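Local coordinates for protein N-acetylglucosamine 2-epimerase (Xylella fastidiosa, PDB 3GT5) that probably catalyses sugar isomerisation, as a member of the N-acylglucosamine 2-epimerase family, at residues H345-D348 and A353-R356; Y355-L358 and K364-D367. All blocks are in the same frame, centred on the assembly; numbering follows the deposited sequence.

Contacts 1 and 2 are consecutive steps of one path along the chain, their centres about 8 Å apart. Contact 1 brings the chain back against the end of helix 329-346; contact 2 continues it through strand 357-358 and folds the following loop over it. Tyr355 and Arg356 belong to both, and the Tyr355 ring joins them, with His345 O at its edge and its OH joined through a water to Asp348 in contact 1, and one face under Lys364 in contact 2. Packing adds to this: His345 O lies 3.5 Å from Leu358 CD1, and Met346 CE 4.2 Å from Leu358 CG. The two centres lie about 17 and 19 Å from the chain's centre.

Contact 1: H345-D348 and A353-R356; sequences HMVD and AWYR
Met346 O takes the shortest backbone bond of this contact, from Tyr355 N at 2.8 Å, with an N-H...O angle of 158°. The same oxygen also meets Trp354 CA at 3.3 Å in a CA-H...O contact. A second backbone bond runs the other way, Asp348 N to Ala353 O at 3.0 Å, and the two together make a single beta bridge between Val347 and Trp354. The bridge ties the chain leaving helix 329-346 to the approach to strand 357-358, consistent with the (alpha/alpha)6 barrel known for the N-acylglucosamine 2-epimerase family.

Val347 CG2 makes a CH-pi contact over one face of the Trp354 indole, 3.8 Å from the centroid of the five-membered ring. That methyl is anti to the carbonyl carbon of Val347 (CG1 is anti to N, chi1 175°), which directs it onto the ring. Met346 CB touches Trp354 CE3, and the indole NE1 bonds to His14 NE2 on helix 8-22. Met346 CE lies 3.5 Å from Tyr355 O, a buried carbonyl with no hydrogen-bond partner in the model.

The Tyr355 ring turns instead to His345 and Asp348. His345 O lies at its edge, 3.6 Å from CD2, while the Asp348 side chain crosses Tyr355 at about a right angle, Asp348 CB 3.8 Å from Tyr355 CZ, with carboxylate and ring planes 31° apart. A water donates to Asp348 OD2 and lies 2.9 Å from Tyr355 OH. Asp348 OD2 also salt-bridges Lys369.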
loop_
_atom_site.group_PDB
_atom_site.type_symbol
_atom_site.label_atom_id
_atom_site.label_comp_id
_atom_site.label_asym_id
_atom_site.label_seq_id
_atom_site.Cartn_x
_atom_site.Cartn_y
_atom_site.Cartn_z
ATOM N N HIS A 345 8.203 19.510 2.975
ATOM C CA HIS A 345 9.057 18.978 1.902
ATOM C C HIS A 345 8.457 18.093 0.817
ATOM O O HIS A 345 8.972 18.032 -0.291
ATOM C CB HIS A 345 10.236 18.223 2.526
ATOM C CG HIS A 345 11.134 19.093 3.364
ATOM N ND1 HIS A 345 11.121 19.084 4.740
ATOM C CD2 HIS A 345 12.053 20.024 3.005
ATOM C CE1 HIS A 345 11.988 19.977 5.192
ATOM N NE2 HIS A 345 12.562 20.561 4.156
ATOM N N MET A 346 7.449 17.304 1.167
ATOM C CA MET A 346 6.953 16.278 0.264
ATOM C C MET A 346 5.654 16.616 -0.476
ATOM O O MET A 346 5.407 16.094 -1.551
ATOM C CB MET A 346 6.757 14.959 1.036
ATOM C CG MET A 346 8.045 14.457 1.697
ATOM S SD MET A 346 8.461 12.677 1.407
ATOM C CE MET A 346 8.508 12.815 -0.328
ATOM N N VAL A 347 4.809 17.459 0.105
ATOM C CA VAL A 347 3.554 17.808 -0.539
ATOM C C VAL A 347 3.782 18.972 -1.506
ATOM O O VAL A 347 4.376 19.982 -1.138
ATOM C CB VAL A 347 2.505 18.234 0.518
ATOM C CG1 VAL A 347 1.202 18.718 -0.189
ATOM C CG2 VAL A 347 2.209 17.104 1.506
ATOM N N ASP A 348 3.298 18.821 -2.727
ATOM C CA ASP A 348 3.471 19.834 -3.790
ATOM C C ASP A 348 2.338 20.849 -3.603
ATOM O O ASP A 348 1.194 20.563 -3.930
ATOM C CB ASP A 348 3.407 19.182 -5.159
ATOM C CG ASP A 348 3.587 20.187 -6.325
ATOM O OD1 ASP A 348 3.437 21.431 -6.095
ATOM O OD2 ASP A 348 3.906 19.748 -7.454
ATOM N N ALA A 353 -0.745 16.709 -4.611
ATOM C CA ALA A 353 -0.240 15.339 -4.540
ATOM C C ALA A 353 1.178 15.451 -3.987
ATOM O O ALA A 353 1.673 16.553 -3.771
ATOM C CB ALA A 353 -0.309 14.643 -5.892
ATOM N N TRP A 354 1.808 14.322 -3.674
ATOM C CA TRP A 354 3.129 14.321 -3.072
ATOM C C TRP A 354 4.194 13.985 -4.104
ATOM O O TRP A 354 3.942 13.276 -5.095
ATOM C CB TRP A 354 3.214 13.238 -1.970
ATOM C CG TRP A 354 2.398 13.430 -0.698
ATOM C CD1 TRP A 354 1.102 13.893 -0.579
ATOM C CD2 TRP A 354 2.788 13.038 0.626
ATOM N NE1 TRP A 354 0.702 13.844 0.716
ATOM C CE2 TRP A 354 1.704 13.313 1.484
ATOM C CE3 TRP A 354 3.933 12.462 1.163
ATOM C CZ2 TRP A 354 1.762 13.073 2.843
ATOM C CZ3 TRP A 354 3.982 12.218 2.505
ATOM C CH2 TRP A 354 2.919 12.521 3.338
ATOM N N TYR A 355 5.407 14.506 -3.891
ATOM C CA TYR A 355 6.557 14.028 -4.655
ATOM C C TYR A 355 6.803 12.587 -4.275
ATOM O O TYR A 355 6.487 12.213 -3.157
ATOM C CB TYR A 355 7.798 14.848 -4.391
ATOM C CG TYR A 355 7.585 16.328 -4.644
ATOM C CD1 TYR A 355 7.151 16.775 -5.870
ATOM C CD2 TYR A 355 7.819 17.259 -3.635
ATOM C CE1 TYR A 355 6.951 18.161 -6.106
ATOM C CE2 TYR A 355 7.625 18.627 -3.839
ATOM C CZ TYR A 355 7.186 19.059 -5.103
ATOM O OH TYR A 355 6.988 20.400 -5.325
ATOM N N ARG A 356 7.336 11.777 -5.197
ATOM C CA ARG A 356 7.623 10.377 -4.859
ATOM C C ARG A 356 8.783 10.232 -3.844
ATOM O O ARG A 356 8.677 9.502 -2.865
ATOM C CB ARG A 356 7.848 9.523 -6.093
ATOM C CG ARG A 356 8.040 8.026 -5.815
ATOM C CD ARG A 356 8.161 7.194 -7.078
ATOM N NE ARG A 356 9.514 7.295 -7.647
ATOM C CZ ARG A 356 10.537 6.493 -7.360
ATOM N NH1 ARG A 356 11.712 6.707 -7.948
ATOM N NH2 ARG A 356 10.409 5.470 -6.515
HETATM O O HOH W 1 6.176 21.109 -8.016
#

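Contact 2: Y355-L358 and K364-D367; sequences YRLL and KYND
Lys364 reaches back over the Tyr355 ring from the loop that follows strand 357-358, the edge strand of a three-stranded antiparallel sheet. Its CB points away from the facing segment, but the chain then bends at each of its last three torsions (chi2 -87°) and curls back. CG comes to 4.1 Å from Leu358 CD2. CD touches two groups, roughly at right angles: that same Leu358 CD2 at 3.7 Å and the Tyr355 ring, over its centre, in a CH-pi contact only 8° off the ring normal. CE carries on over the same face and meets Tyr355 CD1 at 3.6 Å. NZ ends off-centre, 4.5 Å from the Tyr355 centroid, in a cation-pi contact, and its charge is paired with Asp39 in a salt bridge. The aliphatic part of the lysine thus covers the aromatic face while the ammonium moves toward the ring's rim and its acidic partner.

Farther along, Leu357 and Tyr365 cross at about a right angle, with Leu357 CG 3.8 Å from Tyr365 CD2. The Tyr365 OH, at the far end of the ring, bonds to Asp306 OD1 on strand 302-308, so the ring has an apolar contact with Leu357 and a polar one at its OH. One water links the backbones, donating to Leu357 O at 2.9 Å and accepting from Tyr365 N at 2.7 Å.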
loop_
_atom_site.group_PDB
_atom_site.type_symbol
_atom_site.label_atom_id
_atom_site.label_comp_id
_atom_site.label_asym_id
_atom_site.label_seq_id
_atom_site.Cartn_x
_atom_site.Cartn_y
_atom_site.Cartn_z
ATOM N N TYR A 355 5.407 14.506 -3.891
ATOM C CA TYR A 355 6.557 14.028 -4.655
ATOM C C TYR A 355 6.803 12.587 -4.275
ATOM O O TYR A 355 6.487 12.213 -3.157
ATOM C CB TYR A 355 7.798 14.848 -4.391
ATOM C CG TYR A 355 7.585 16.328 -4.644
ATOM C CD1 TYR A 355 7.151 16.775 -5.870
ATOM C CD2 TYR A 355 7.819 17.259 -3.635
ATOM C CE1 TYR A 355 6.951 18.161 -6.106
ATOM C CE2 TYR A 355 7.625 18.627 -3.839
ATOM C CZ TYR A 355 7.186 19.059 -5.103
ATOM O OH TYR A 355 6.988 20.400 -5.325
ATOM N N ARG A 356 7.336 11.777 -5.197
ATOM C CA ARG A 356 7.623 10.377 -4.859
ATOM C C ARG A 356 8.783 10.232 -3.844
ATOM O O ARG A 356 8.677 9.502 -2.865
ATOM C CB ARG A 356 7.848 9.523 -6.093
ATOM C CG ARG A 356 8.040 8.026 -5.815
ATOM C CD ARG A 356 8.161 7.194 -7.078
ATOM N NE ARG A 356 9.514 7.295 -7.647
ATOM C CZ ARG A 356 10.537 6.493 -7.360
ATOM N NH1 ARG A 356 11.712 6.707 -7.948
ATOM N NH2 ARG A 356 10.409 5.470 -6.515
ATOM N N LEU A 357 9.891 10.933 -4.064
ATOM C CA LEU A 357 11.005 10.838 -3.170
ATOM C C LEU A 357 11.906 12.059 -3.251
ATOM O O LEU A 357 11.834 12.828 -4.203
ATOM C CB LEU A 357 11.806 9.563 -3.466
ATOM C CG LEU A 357 12.752 9.593 -4.665
ATOM C CD1 LEU A 357 13.656 8.323 -4.645
ATOM C CD2 LEU A 357 11.963 9.689 -5.938
ATOM N N LEU A 358 12.698 12.244 -2.208
ATOM C CA LEU A 358 13.713 13.281 -2.162
ATOM C C LEU A 358 14.989 12.567 -1.751
ATOM O O LEU A 358 14.953 11.472 -1.132
ATOM C CB LEU A 358 13.341 14.344 -1.155
ATOM C CG LEU A 358 11.964 15.029 -1.336
ATOM C CD1 LEU A 358 11.684 15.857 -0.070
ATOM C CD2 LEU A 358 11.977 15.881 -2.627
ATOM N N LYS A 364 14.842 17.287 -4.681
ATOM C CA LYS A 364 14.210 16.560 -5.768
ATOM C C LYS A 364 15.205 15.922 -6.716
ATOM O O LYS A 364 16.197 16.534 -7.074
ATOM C CB LYS A 364 13.392 17.542 -6.622
ATOM C CG LYS A 364 12.330 18.322 -5.863
ATOM C CD LYS A 364 11.045 17.561 -5.790
ATOM C CE LYS A 364 10.471 17.246 -7.175
ATOM N NZ LYS A 364 10.391 18.435 -8.068
ATOM N N TYR A 365 14.919 14.707 -7.161
ATOM C CA TYR A 365 15.700 14.064 -8.211
ATOM C C TYR A 365 15.288 14.511 -9.621
ATOM O O TYR A 365 16.141 14.667 -10.502
ATOM C CB TYR A 365 15.603 12.541 -8.129
ATOM C CG TYR A 365 16.454 11.921 -7.041
ATOM C CD1 TYR A 365 17.841 11.803 -7.185
ATOM C CD2 TYR A 365 15.877 11.439 -5.871
ATOM C CE1 TYR A 365 18.614 11.222 -6.205
ATOM C CE2 TYR A 365 16.656 10.872 -4.864
ATOM C CZ TYR A 365 18.016 10.746 -5.048
ATOM O OH TYR A 365 18.770 10.165 -4.065
ATOM N N ASN A 366 13.983 14.655 -9.850
ATOM C CA ASN A 366 13.444 14.968 -11.181
ATOM C C ASN A 366 11.978 15.358 -11.036
ATOM O O ASN A 366 11.489 15.522 -9.908
ATOM C CB ASN A 366 13.633 13.817 -12.191
ATOM C CG ASN A 366 12.962 12.552 -11.754
ATOM O OD1 ASN A 366 11.842 12.586 -11.255
ATOM N ND2 ASN A 366 13.665 11.420 -11.882
ATOM N N ASP A 367 11.289 15.491 -12.166
ATOM C CA ASP A 367 9.888 15.954 -12.178
ATOM C C ASP A 367 8.873 14.802 -12.348
ATOM O O ASP A 367 7.699 15.041 -12.659
ATOM C CB ASP A 367 9.683 16.956 -13.328
ATOM C CG ASP A 367 9.762 16.284 -14.720
ATOM O OD1 ASP A 367 10.251 15.124 -14.837
ATOM O OD2 ASP A 367 9.317 16.918 -15.711
HETATM O O HOH W 2 12.518 13.468 -6.909
#